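Local coordinates for ganglioside-induced differentiation-associated protein 2 (PDB 4UML) that is of unsettled molecular function but carries an N-terminal macro domain, a fold that in many relatives binds ADP-ribose, ahead of a SEC14-like domain, at residues A141-L146 with T183-R188; N54-L59 with R192-H197; E78-K83 with E100-L105; E88-L93 with F119-R124; A113-G118 with Q160-V165. One frame throughout, in Å; residues are numbered along the deposited sequence.

In the fold
From the N terminus, strand 57-61 opens the largest loop: contact 2 ties its start to the far end of helix 179-197, and contacts 1, 3, 4 and 5 all close inside that span. Contact 3 joins the loop after strand 71-75 to helix 97-105, and contact 4, crossing it, brings helix 85-94 to the loop ahead of strand 125-129; their centres are 14 Å apart, and Phe91 and Phe119 touch helix 97-105. Contact 5 crosses contact 4 and reaches from edge strand 113-117 to the turn between helix 139-159 and strand 164-167. It also crosses contact 1, which packs helix 139-159 on helix 179-197, the helix shared with contact 2.

Contact 1: A141-L146 with T183-R188; sequences AAESSL and THIALR
The helical segments 141-146 and 183-188 approach most closely at Leu146 and Ile185, whose CA atoms stand 7.4 Å apart; from there the backbone of 141-146 runs back toward Ala141 and away from its neighbour. One side chain therefore does most of the work. Ile185 points its CA–CB bond at the other helix, and with CG1 anti to the carbonyl carbon (chi1 -64°) and the chain extended beyond it, CD1 becomes the leading methyl. That methyl finds two partners one helical turn apart. Leu146 sends in its CD2 branch, which comes within 4.1 Å of Ile185 CD1, the two side chains meeting at a slant. Glu143 contributes its aliphatic part: CG passes Ile185 CD1 at 4.2 Å, crossing at about a right angle, while its carboxylate continues to Arg139, with which OE2 makes a salt bridge. A glutamate suits this flank because its methylenes can join the apolar contact and its charge can stay at the margin. Tyr177 also touches both Glu143 and Ile185. Leucine and isoleucine suit the buried middle, since branched hydrocarbon fills it without bringing polar atoms that would need partners. Arg188 folds back along its own helix, so that the CA of Ile185 lies 4.3 Å above the plane of the Arg188 guanidinium, toward its rim. The arrangement is sparse helix-to-helix packing between helices 139-159 and 179-197, consecutive helices separated by strand 164-167, within the layered alpha/beta architecture of the macro domain.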
# COMPACT_ATOMS: atom_id res chain seq x y z
N ALA A 141 3.05 -5.48 -19.54
CA ALA A 141 3.32 -4.13 -19.08
C ALA A 141 2.56 -3.75 -17.81
O ALA A 141 3.12 -3.04 -16.95
CB ALA A 141 3.09 -3.07 -20.15
N ALA A 142 1.28 -4.11 -17.70
CA ALA A 142 0.49 -3.76 -16.51
C ALA A 142 1.09 -4.46 -15.28
O ALA A 142 1.18 -3.86 -14.20
CB ALA A 142 -0.99 -4.18 -16.68
N GLU A 143 1.48 -5.73 -15.45
CA GLU A 143 2.09 -6.51 -14.35
C GLU A 143 3.38 -5.86 -13.87
O GLU A 143 3.61 -5.69 -12.67
CB GLU A 143 2.35 -7.97 -14.77
CG GLU A 143 1.06 -8.77 -14.94
CD GLU A 143 1.19 -10.15 -15.61
OE1 GLU A 143 2.24 -10.52 -16.17
OE2 GLU A 143 0.18 -10.89 -15.55
N SER A 144 4.20 -5.46 -14.85
CA SER A 144 5.46 -4.78 -14.58
C SER A 144 5.23 -3.44 -13.86
O SER A 144 5.91 -3.14 -12.86
CB SER A 144 6.27 -4.61 -15.88
OG SER A 144 7.40 -3.78 -15.67
N SER A 145 4.27 -2.66 -14.34
CA SER A 145 3.96 -1.40 -13.68
C SER A 145 3.43 -1.56 -12.26
O SER A 145 3.84 -0.85 -11.36
CB SER A 145 2.92 -0.61 -14.47
OG SER A 145 3.48 -0.06 -15.59
N LEU A 146 2.52 -2.49 -12.05
CA LEU A 146 1.95 -2.64 -10.71
C LEU A 146 3.04 -3.13 -9.76
O LEU A 146 3.15 -2.67 -8.62
CB LEU A 146 0.77 -3.61 -10.70
CG LEU A 146 -0.05 -3.68 -9.40
CD1 LEU A 146 -0.70 -2.34 -9.09
CD2 LEU A 146 -1.07 -4.79 -9.49
N THR A 183 -3.83 -8.62 -6.52
CA THR A 183 -3.57 -8.99 -5.14
C THR A 183 -2.41 -9.99 -5.02
O THR A 183 -1.61 -9.89 -4.09
CB THR A 183 -4.85 -9.55 -4.46
OG1 THR A 183 -5.91 -8.59 -4.58
CG2 THR A 183 -4.60 -9.80 -3.03
N HIS A 184 -2.26 -10.89 -5.98
CA HIS A 184 -1.07 -11.75 -5.97
C HIS A 184 0.19 -10.94 -6.05
O HIS A 184 1.16 -11.21 -5.36
CB HIS A 184 -1.04 -12.70 -7.15
CG HIS A 184 -1.92 -13.88 -7.01
ND1 HIS A 184 -1.55 -14.98 -6.27
CD2 HIS A 184 -3.14 -14.15 -7.51
CE1 HIS A 184 -2.51 -15.89 -6.34
NE2 HIS A 184 -3.49 -15.40 -7.08
N ILE A 185 0.19 -9.94 -6.93
CA ILE A 185 1.37 -9.09 -7.10
C ILE A 185 1.67 -8.33 -5.82
O ILE A 185 2.81 -8.30 -5.35
CB ILE A 185 1.20 -8.14 -8.31
CG1 ILE A 185 1.09 -8.99 -9.59
CG2 ILE A 185 2.34 -7.15 -8.38
CD1 ILE A 185 0.63 -8.26 -10.83
N ALA A 186 0.65 -7.72 -5.23
CA ALA A 186 0.83 -6.95 -4.01
C ALA A 186 1.44 -7.82 -2.89
O ALA A 186 2.46 -7.46 -2.30
CB ALA A 186 -0.51 -6.36 -3.56
N LEU A 187 0.83 -8.97 -2.63
CA LEU A 187 1.29 -9.81 -1.52
C LEU A 187 2.65 -10.43 -1.78
O LEU A 187 3.50 -10.49 -0.88
CB LEU A 187 0.25 -10.89 -1.22
CG LEU A 187 -1.12 -10.36 -0.81
CD1 LEU A 187 -2.05 -11.52 -0.55
CD2 LEU A 187 -0.98 -9.49 0.42
N ARG A 188 2.86 -10.91 -3.00
CA ARG A 188 4.15 -11.53 -3.35
C ARG A 188 5.30 -10.54 -3.20
O ARG A 188 6.36 -10.83 -2.60
CB ARG A 188 4.07 -12.07 -4.78
CG ARG A 188 5.30 -12.83 -5.24
CD ARG A 188 5.04 -13.40 -6.64
NE ARG A 188 5.00 -12.30 -7.60
CZ ARG A 188 4.22 -12.23 -8.67
NH1 ARG A 188 3.38 -13.21 -8.97
NH2 ARG A 188 4.29 -11.16 -9.45

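Contact 2: N54-L59 with R192-H197; sequences NGKVVL and RFLEIH
The ammonium NZ of Lys56 is gripped by two backbone carbonyls, those of Gly198 and Ile201, in the link between helix 179-197 and strand 203-208. That link completes a beta-alpha-beta crossover from strand 164-167, so Lys56, at the entrance to edge strand 57-61 of the macro domain sheet, reaches across to the turn that brings the chain back into the sheet. The lysine spans this distance because its torsions beyond CB are all close to extended. A long, flexible chain ending in three N-H groups suits a buried place where carbonyl oxygens need donors, and its methylenes serve as well: CD passes 4.3 Å from CD2 of Leu194. Leu194 is the counterpart on the helix, its CA lying 8.4 Å from the CA of Lys56, the closest pair of CA atoms across the contact. Its CA–CB bond points at the strand, and chi1 of -77° sets CG anti to the carbonyl carbon; the fork at CG then parts the methyls, CD2 going to the lysine and CD1 to the next residue, Val57. Leucine fits because one residue can thus touch two neighbours in sequence. Val57 also packs on Leu220 of helix 210-223. Valine, branched at CB, is at home in a strand, and here its CG2, the methyl anti to the carbonyl carbon, meets Leu194 obliquely, with Val57 CG2 and Leu194 CD1 separated by 4.0 Å.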
# COMPACT_ATOMS: atom_id res chain seq x y z
N ASN A 54 5.46 -12.73 9.36
CA ASN A 54 4.03 -12.74 9.62
C ASN A 54 3.58 -11.74 10.64
O ASN A 54 2.42 -11.32 10.61
CB ASN A 54 3.56 -14.10 10.12
CG ASN A 54 3.52 -15.15 9.02
OD1 ASN A 54 3.98 -14.94 7.88
ND2 ASN A 54 2.95 -16.29 9.37
N GLY A 55 4.46 -11.46 11.61
CA GLY A 55 4.18 -10.52 12.68
C GLY A 55 4.16 -9.07 12.22
O GLY A 55 3.60 -8.21 12.90
N LYS A 56 4.74 -8.81 11.05
CA LYS A 56 4.78 -7.48 10.45
C LYS A 56 3.61 -7.15 9.54
O LYS A 56 3.39 -5.99 9.20
CB LYS A 56 6.06 -7.33 9.68
CG LYS A 56 7.25 -7.55 10.59
CD LYS A 56 8.56 -7.52 9.83
CE LYS A 56 9.71 -7.59 10.81
NZ LYS A 56 10.96 -7.07 10.20
N VAL A 57 2.85 -8.15 9.14
CA VAL A 57 1.76 -7.96 8.20
C VAL A 57 0.46 -7.78 8.95
O VAL A 57 0.17 -8.54 9.89
CB VAL A 57 1.63 -9.18 7.28
CG1 VAL A 57 0.35 -9.08 6.46
CG2 VAL A 57 2.83 -9.25 6.39
N VAL A 58 -0.32 -6.79 8.52
CA VAL A 58 -1.62 -6.51 9.06
C VAL A 58 -2.64 -6.35 7.92
O VAL A 58 -2.42 -5.59 6.96
CB VAL A 58 -1.58 -5.20 9.89
CG1 VAL A 58 -2.95 -4.89 10.45
CG2 VAL A 58 -0.51 -5.24 10.97
N LEU A 59 -3.77 -7.05 8.03
CA LEU A 59 -4.91 -6.80 7.16
C LEU A 59 -5.98 -6.04 7.92
O LEU A 59 -6.44 -6.48 8.97
CB LEU A 59 -5.49 -8.11 6.66
CG LEU A 59 -6.74 -8.00 5.76
CD1 LEU A 59 -6.44 -7.28 4.48
CD2 LEU A 59 -7.29 -9.39 5.42
N ARG A 192 8.39 -10.89 -0.41
CA ARG A 192 9.77 -11.01 -0.82
C ARG A 192 10.61 -9.89 -0.29
O ARG A 192 11.78 -10.09 0.10
CB ARG A 192 9.88 -11.09 -2.34
CG ARG A 192 9.28 -12.37 -2.87
CD ARG A 192 9.30 -12.43 -4.38
NE ARG A 192 8.89 -13.76 -4.86
CZ ARG A 192 8.49 -14.04 -6.10
NH1 ARG A 192 8.43 -13.09 -7.04
NH2 ARG A 192 8.13 -15.28 -6.42
N PHE A 193 10.03 -8.70 -0.24
CA PHE A 193 10.74 -7.57 0.33
C PHE A 193 10.92 -7.74 1.83
O PHE A 193 11.96 -7.36 2.38
CB PHE A 193 9.98 -6.26 0.07
CG PHE A 193 10.54 -5.08 0.79
CD1 PHE A 193 10.12 -4.77 2.07
CD2 PHE A 193 11.47 -4.25 0.16
CE1 PHE A 193 10.62 -3.66 2.74
CE2 PHE A 193 11.97 -3.13 0.82
CZ PHE A 193 11.55 -2.85 2.12
N LEU A 194 9.90 -8.25 2.52
CA LEU A 194 10.04 -8.36 3.95
C LEU A 194 11.05 -9.46 4.33
O LEU A 194 11.71 -9.36 5.36
CB LEU A 194 8.70 -8.63 4.61
CG LEU A 194 7.73 -7.45 4.78
CD1 LEU A 194 6.40 -7.94 5.30
CD2 LEU A 194 8.30 -6.42 5.73
N GLU A 195 11.14 -10.50 3.51
CA GLU A 195 12.09 -11.58 3.73
C GLU A 195 13.51 -11.04 3.78
O GLU A 195 14.25 -11.38 4.68
CB GLU A 195 11.99 -12.64 2.63
CG GLU A 195 10.97 -13.72 2.88
CD GLU A 195 10.79 -14.64 1.69
OE1 GLU A 195 11.46 -14.48 0.64
OE2 GLU A 195 9.96 -15.55 1.80
N ILE A 196 13.86 -10.19 2.83
CA ILE A 196 15.20 -9.61 2.76
C ILE A 196 15.39 -8.37 3.63
O ILE A 196 16.37 -8.28 4.37
CB ILE A 196 15.59 -9.26 1.31
CG1 ILE A 196 15.85 -10.54 0.50
CG2 ILE A 196 16.83 -8.38 1.29
CD1 ILE A 196 14.62 -11.34 0.12
N HIS A 197 14.47 -7.40 3.53
CA HIS A 197 14.65 -6.08 4.16
C HIS A 197 13.76 -5.82 5.38
O HIS A 197 13.58 -4.67 5.79
CB HIS A 197 14.38 -4.97 3.15
CG HIS A 197 15.15 -5.11 1.88
ND1 HIS A 197 16.44 -4.65 1.73
CD2 HIS A 197 14.80 -5.65 0.68
CE1 HIS A 197 16.86 -4.92 0.51
NE2 HIS A 197 15.89 -5.52 -0.15

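Contact 3: E78-K83 with E100-L105; sequences ESLTDK and EDLQKL
The loop that follows strand 71-75 and leads into helix 85-94 is a feature of the macro fold that, in ADP-ribose-binding relatives, borders the ligand site; here Leu80 of this loop packs on Leu102 and Leu105 of helix 97-105. The CA atoms of Leu80 and Leu102 are 7.6 Å apart, so only the ends of the side chains meet. Leu80 has a left-handed backbone (phi 61°, psi 42°), which turns the loop and aims its CA–CB bond at the helix. With chi2 at 180°, CD1 continues the chain outward and leads. It lies 3.9 Å from CD1 of Leu105, where the two side chains cross at about a right angle, and 4.1 Å from CD1 of Leu102, approached at a slant. The CD1 atoms of Leu102 and Leu105 are themselves 4.2 Å apart, so three methyls form a nearly equilateral triangle. Leucines three apart on a helix project from one side, which is why this pair can receive a single methyl. Phe91 touches Leu102 from helix 85-94, and Cys108 touches Leu80. The rest of the loop is polar: Ser79 OG and Thr81 OG1 share a hydrogen bond of 2.9 Å, short hydroxyl side chains suiting a tight turn, while Glu78 and Asp82 form salt bridges with Arg175 and Lys174. Because the contact itself is all hydrocarbon, it probably contributes burial rather than direction; the loop's exact course probably depends more on its left-handed turn and the polar bonds around it.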
# COMPACT_ATOMS: atom_id res chain seq x y z
N GLU A 78 -1.20 10.18 -13.62
CA GLU A 78 0.14 10.67 -13.90
C GLU A 78 0.25 12.15 -13.54
O GLU A 78 1.34 12.64 -13.24
CB GLU A 78 0.53 10.41 -15.36
CG GLU A 78 0.53 8.93 -15.76
CD GLU A 78 -0.87 8.28 -15.91
OE1 GLU A 78 -1.92 8.95 -15.68
OE2 GLU A 78 -0.92 7.06 -16.25
N SER A 79 -0.86 12.87 -13.53
CA SER A 79 -0.83 14.29 -13.15
C SER A 79 -1.07 14.51 -11.64
O SER A 79 -1.02 15.65 -11.16
CB SER A 79 -1.85 15.07 -13.98
OG SER A 79 -3.14 14.51 -13.91
N LEU A 80 -1.31 13.43 -10.90
CA LEU A 80 -1.61 13.50 -9.47
C LEU A 80 -2.87 14.30 -9.17
O LEU A 80 -2.91 15.08 -8.22
CB LEU A 80 -0.42 14.03 -8.68
CG LEU A 80 0.82 13.14 -8.77
CD1 LEU A 80 1.99 13.70 -7.97
CD2 LEU A 80 0.50 11.72 -8.31
N THR A 81 -3.89 14.10 -10.00
CA THR A 81 -5.16 14.79 -9.83
C THR A 81 -6.32 13.83 -9.84
O THR A 81 -7.46 14.26 -9.89
CB THR A 81 -5.38 15.80 -10.97
OG1 THR A 81 -5.46 15.09 -12.22
CG2 THR A 81 -4.24 16.78 -11.04
N ASP A 82 -6.04 12.53 -9.78
CA ASP A 82 -7.09 11.53 -9.95
C ASP A 82 -8.11 11.63 -8.84
O ASP A 82 -7.76 11.79 -7.67
CB ASP A 82 -6.50 10.13 -9.94
CG ASP A 82 -7.44 9.10 -10.47
OD1 ASP A 82 -7.96 9.33 -11.57
OD2 ASP A 82 -7.64 8.03 -9.85
N LYS A 83 -9.39 11.53 -9.20
CA LYS A 83 -10.46 11.44 -8.23
C LYS A 83 -10.81 9.99 -8.07
O LYS A 83 -11.32 9.38 -8.99
CB LYS A 83 -11.70 12.25 -8.68
CG LYS A 83 -11.40 13.71 -9.02
N GLU A 100 0.61 22.65 -2.53
CA GLU A 100 1.94 23.21 -2.83
C GLU A 100 3.00 22.11 -2.98
O GLU A 100 3.82 22.14 -3.92
CB GLU A 100 2.38 24.24 -1.77
CG GLU A 100 1.71 25.61 -1.93
CD GLU A 100 0.30 25.67 -1.37
OE1 GLU A 100 0.14 25.55 -0.14
OE2 GLU A 100 -0.63 25.82 -2.16
N ASP A 101 3.00 21.16 -2.05
CA ASP A 101 3.92 20.02 -2.10
C ASP A 101 3.74 19.22 -3.38
O ASP A 101 4.71 18.78 -4.01
CB ASP A 101 3.75 19.09 -0.89
CG ASP A 101 4.90 19.20 0.10
OD1 ASP A 101 5.46 20.32 0.22
OD2 ASP A 101 5.24 18.15 0.76
N LEU A 102 2.48 19.06 -3.76
CA LEU A 102 2.09 18.24 -4.88
C LEU A 102 2.51 18.87 -6.25
O LEU A 102 3.04 18.17 -7.12
CB LEU A 102 0.59 18.02 -4.77
CG LEU A 102 -0.04 16.67 -5.09
CD1 LEU A 102 0.71 15.47 -4.53
CD2 LEU A 102 -1.47 16.69 -4.54
N GLN A 103 2.32 20.18 -6.42
CA GLN A 103 2.73 20.84 -7.66
C GLN A 103 4.23 20.75 -7.80
O GLN A 103 4.71 20.48 -8.89
CB GLN A 103 2.32 22.33 -7.72
CG GLN A 103 0.83 22.64 -7.56
CD GLN A 103 -0.11 21.72 -8.34
OE1 GLN A 103 0.07 20.50 -8.38
NE2 GLN A 103 -1.14 22.31 -8.93
N LYS A 104 4.96 20.95 -6.70
CA LYS A 104 6.41 20.81 -6.76
C LYS A 104 6.84 19.51 -7.45
O LYS A 104 7.84 19.50 -8.16
CB LYS A 104 7.05 20.93 -5.37
CG LYS A 104 7.20 22.36 -4.84
CD LYS A 104 7.86 22.41 -3.45
CE LYS A 104 7.41 23.63 -2.64
N LEU A 105 6.09 18.42 -7.26
CA LEU A 105 6.50 17.11 -7.81
C LEU A 105 6.42 17.04 -9.33
O LEU A 105 7.13 16.24 -9.92
CB LEU A 105 5.66 15.97 -7.21
CG LEU A 105 5.66 15.78 -5.69
CD1 LEU A 105 4.73 14.63 -5.35
CD2 LEU A 105 7.06 15.48 -5.18

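Contact 4: E88-L93 with F119-R124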
# COMPACT_ATOMS: atom_id res chain seq x y z
N GLU A 88 -9.62 10.76 -2.47
CA GLU A 88 -10.60 11.68 -1.91
C GLU A 88 -10.42 11.83 -0.39
O GLU A 88 -10.39 12.94 0.13
CB GLU A 88 -12.02 11.21 -2.22
CG GLU A 88 -12.46 11.47 -3.65
CD GLU A 88 -13.89 11.00 -3.90
OE1 GLU A 88 -14.81 11.65 -3.35
OE2 GLU A 88 -14.08 9.99 -4.64
N SER A 89 -10.29 10.71 0.33
CA SER A 89 -10.06 10.78 1.79
C SER A 89 -8.75 11.40 2.13
O SER A 89 -8.67 12.26 3.01
CB SER A 89 -10.07 9.41 2.42
OG SER A 89 -11.23 8.75 2.01
N ILE A 90 -7.70 10.92 1.47
CA ILE A 90 -6.38 11.39 1.75
C ILE A 90 -6.32 12.91 1.55
O ILE A 90 -5.82 13.62 2.41
CB ILE A 90 -5.32 10.67 0.89
CG1 ILE A 90 -5.19 9.18 1.28
CG2 ILE A 90 -4.02 11.39 0.98
CD1 ILE A 90 -4.11 8.40 0.50
N PHE A 91 -6.80 13.43 0.42
CA PHE A 91 -6.69 14.90 0.19
C PHE A 91 -7.51 15.72 1.19
O PHE A 91 -7.08 16.77 1.69
CB PHE A 91 -7.14 15.29 -1.24
CG PHE A 91 -6.19 14.88 -2.33
CD1 PHE A 91 -4.91 14.44 -2.06
CD2 PHE A 91 -6.59 14.96 -3.64
CE1 PHE A 91 -4.05 14.08 -3.09
CE2 PHE A 91 -5.74 14.61 -4.67
CZ PHE A 91 -4.47 14.18 -4.40
N MET A 92 -8.68 15.23 1.50
CA MET A 92 -9.51 15.91 2.45
C MET A 92 -8.81 15.97 3.81
O MET A 92 -8.77 17.02 4.46
CB MET A 92 -10.82 15.16 2.58
CG MET A 92 -11.63 15.65 3.75
SD MET A 92 -13.29 15.00 3.69
CE MET A 92 -13.96 16.00 2.35
N LEU A 93 -8.24 14.85 4.26
CA LEU A 93 -7.67 14.81 5.62
C LEU A 93 -6.31 15.45 5.72
O LEU A 93 -5.97 16.02 6.77
CB LEU A 93 -7.67 13.42 6.15
CG LEU A 93 -9.09 12.92 6.38
CD1 LEU A 93 -9.04 11.48 6.86
CD2 LEU A 93 -9.83 13.82 7.37
N PHE A 119 0.89 16.51 6.16
CA PHE A 119 0.11 17.71 6.57
C PHE A 119 -0.85 17.39 7.74
O PHE A 119 -0.34 17.02 8.80
CB PHE A 119 -0.45 18.40 5.31
CG PHE A 119 0.66 18.84 4.36
CD1 PHE A 119 1.47 19.93 4.67
CD2 PHE A 119 0.96 18.10 3.21
CE1 PHE A 119 2.51 20.33 3.82
CE2 PHE A 119 2.02 18.49 2.36
CZ PHE A 119 2.79 19.60 2.67
N ASN A 120 -2.17 17.45 7.60
CA ASN A 120 -3.03 17.12 8.75
C ASN A 120 -3.28 15.62 8.97
O ASN A 120 -4.03 15.23 9.87
CB ASN A 120 -4.33 17.91 8.73
CG ASN A 120 -5.17 17.75 10.01
OD1 ASN A 120 -4.71 17.97 11.11
ND2 ASN A 120 -6.40 17.38 9.84
N LEU A 121 -2.68 14.76 8.16
CA LEU A 121 -2.91 13.34 8.35
C LEU A 121 -2.19 12.88 9.61
O LEU A 121 -1.14 13.45 10.00
CB LEU A 121 -2.37 12.54 7.17
CG LEU A 121 -3.02 12.65 5.81
CD1 LEU A 121 -2.21 11.80 4.82
CD2 LEU A 121 -4.48 12.22 5.86
N ALA A 122 -2.71 11.82 10.21
CA ALA A 122 -1.97 11.16 11.31
C ALA A 122 -0.59 10.64 10.87
O ALA A 122 0.34 10.57 11.67
CB ALA A 122 -2.80 10.06 11.91
N ALA A 123 -0.46 10.28 9.60
CA ALA A 123 0.81 9.74 9.08
C ALA A 123 1.78 10.89 8.79
O ALA A 123 1.35 11.95 8.36
CB ALA A 123 0.57 8.96 7.80
N ARG A 124 3.07 10.65 8.99
CA ARG A 124 4.14 11.62 8.70
C ARG A 124 4.28 11.92 7.20
O ARG A 124 4.57 13.06 6.83
CB ARG A 124 5.49 11.12 9.27
CG ARG A 124 6.69 12.03 9.06
CD ARG A 124 8.01 11.37 9.52
NE ARG A 124 8.08 11.17 10.97
CZ ARG A 124 8.77 10.21 11.61
NH1 ARG A 124 9.49 9.29 10.94
NH2 ARG A 124 8.74 10.15 12.94
O HOH W 1 -7.88 18.26 7.14
O HOH W 2 -6.25 13.89 9.24
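Leu93, in the last turn of helix 85-94, meets Asn120 and Leu121 in the connection between strands 113-117 and 125-129, antiparallel neighbours at one side of the macro domain sheet. The polar part gathers on the carbonyl oxygen of Leu93, since carbonyls so near the end of a helix commonly look beyond it for donors. Asn120 ND2 offers a weak hydrogen bond to Leu93 O, 3.4 Å long and bent at 138°. Asparagine fits because its short side chain, with CG anti to the backbone N (chi1 -172°), keeps an N-H donor close to the helix end. Two waters strengthen the join. One donates to Leu93 O at 3.0 Å and also to the carbonyl of Met92, while accepting from Asn120 ND2; the other bridges Leu93 O to Asn120 O, its bond to the latter being 2.7 Å. Backbone bonding between Asn120 and Ala94 adds a direct tie.

The apolar part lies deeper and belongs to Leu121, whose two methyls part company. CD1 faces CG2 of Ile90 at 4.3 Å, an ordinary packing distance. Branched aliphatic residues suit this place: both Leu121 and Ile90 also rest on Ile72 and Ile126 of the sheet. CD2 turns toward the helix end, where it is pressed to within 3.4 Å of CB of Leu93, closer than two carbons normally sit.

Contact 5: A113-G118 with Q160-V165; sequences AKLTKG and QSMSSV
Leu115 of edge strand 113-117 meets Met162 firmly and Gln160 more loosely, one branch of the leucine serving each. The close side is the pairing of Leu115 CD1 with Met162 CE at 3.7 Å. Beyond CG the methionine chain is fully extended, with chi2 -171° and chi3 -175°, and the two side chains slide past one another in opposite directions. Methionine suits the task because its long unbranched chain can carry a methyl far from the backbone. Phe125 of strand 125-129 touches both partners, and Ala157 of helix 139-159 packs on Met162, which is buried. On the partly exposed side, CG and the amide carbon CD of Gln160 both lie 4.1 Å from Leu115 CD2, the two side chains coming from opposite directions and the glutamine chain bending at chi2. Gln160 follows helix 139-159, which ends in a Schellman motif with Ser161 at positive phi as its C-prime residue. Only carbon atoms meet, without a polar bond between the segments, so the edge strand and the turn leading into strand 164-167 are joined here by dispersion contacts, which probably tolerate small shifts of the flexible methionine and glutamine chains.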
# COMPACT_ATOMS: atom_id res chain seq x y z
N ALA A 113 7.04 6.05 -7.50
CA ALA A 113 6.49 6.56 -6.24
C ALA A 113 7.20 7.83 -5.82
O ALA A 113 8.39 8.01 -6.07
CB ALA A 113 6.59 5.51 -5.15
N LYS A 114 6.46 8.71 -5.15
CA LYS A 114 6.96 10.01 -4.73
C LYS A 114 6.42 10.43 -3.36
O LYS A 114 5.22 10.31 -3.08
CB LYS A 114 6.60 11.10 -5.77
CG LYS A 114 7.34 11.00 -7.11
CD LYS A 114 7.14 12.22 -7.98
CE LYS A 114 8.12 12.23 -9.15
NZ LYS A 114 7.91 13.45 -10.00
N LEU A 115 7.31 10.99 -2.54
CA LEU A 115 7.04 11.30 -1.17
C LEU A 115 6.56 12.74 -1.02
O LEU A 115 7.10 13.66 -1.65
CB LEU A 115 8.33 11.14 -0.39
CG LEU A 115 8.17 11.13 1.12
CD1 LEU A 115 7.65 9.77 1.58
CD2 LEU A 115 9.50 11.44 1.78
N THR A 116 5.53 12.94 -0.20
CA THR A 116 5.23 14.28 0.37
C THR A 116 5.06 14.16 1.87
O THR A 116 4.97 13.05 2.42
CB THR A 116 3.95 14.92 -0.22
OG1 THR A 116 2.78 14.15 0.10
CG2 THR A 116 4.04 15.06 -1.69
N LYS A 117 4.99 15.30 2.54
CA LYS A 117 4.57 15.33 3.93
C LYS A 117 3.10 14.95 3.99
O LYS A 117 2.39 14.98 2.97
CB LYS A 117 4.80 16.71 4.55
CG LYS A 117 6.27 17.11 4.68
CD LYS A 117 6.41 18.64 4.87
CE LYS A 117 7.60 19.02 5.74
N GLY A 118 2.63 14.59 5.18
CA GLY A 118 1.22 14.21 5.38
C GLY A 118 0.31 15.39 5.79
O GLY A 118 -0.91 15.27 5.81
N GLN A 160 13.83 6.04 3.71
CA GLN A 160 13.47 7.01 4.75
C GLN A 160 13.49 6.40 6.13
O GLN A 160 12.98 7.01 7.05
CB GLN A 160 12.07 7.59 4.48
CG GLN A 160 12.01 8.57 3.33
CD GLN A 160 12.84 9.80 3.60
OE1 GLN A 160 12.83 10.35 4.71
NE2 GLN A 160 13.57 10.21 2.61
N SER A 161 14.03 5.20 6.29
CA SER A 161 14.00 4.45 7.53
C SER A 161 12.63 4.46 8.20
O SER A 161 12.52 4.72 9.38
CB SER A 161 15.05 5.01 8.52
OG SER A 161 16.29 5.23 7.86
N MET A 162 11.58 4.14 7.45
CA MET A 162 10.23 4.17 8.03
C MET A 162 9.94 2.91 8.82
O MET A 162 10.30 1.83 8.39
CB MET A 162 9.19 4.34 6.95
CG MET A 162 9.43 5.54 6.07
SD MET A 162 7.98 5.74 5.00
CE MET A 162 8.49 7.06 3.96
N SER A 163 9.26 3.04 9.95
CA SER A 163 8.88 1.87 10.72
C SER A 163 7.57 1.19 10.27
O SER A 163 7.37 -0.00 10.53
CB SER A 163 8.82 2.25 12.20
OG SER A 163 7.74 3.13 12.45
N SER A 164 6.68 1.92 9.59
CA SER A 164 5.44 1.33 9.08
C SER A 164 4.94 2.02 7.82
O SER A 164 5.19 3.22 7.60
CB SER A 164 4.34 1.28 10.13
OG SER A 164 3.99 2.57 10.55
N VAL A 165 4.28 1.22 6.99
CA VAL A 165 3.67 1.67 5.74
C VAL A 165 2.22 1.14 5.67
O VAL A 165 1.97 -0.04 5.90
CB VAL A 165 4.47 1.25 4.49
CG1 VAL A 165 3.82 1.76 3.20
CG2 VAL A 165 5.90 1.78 4.56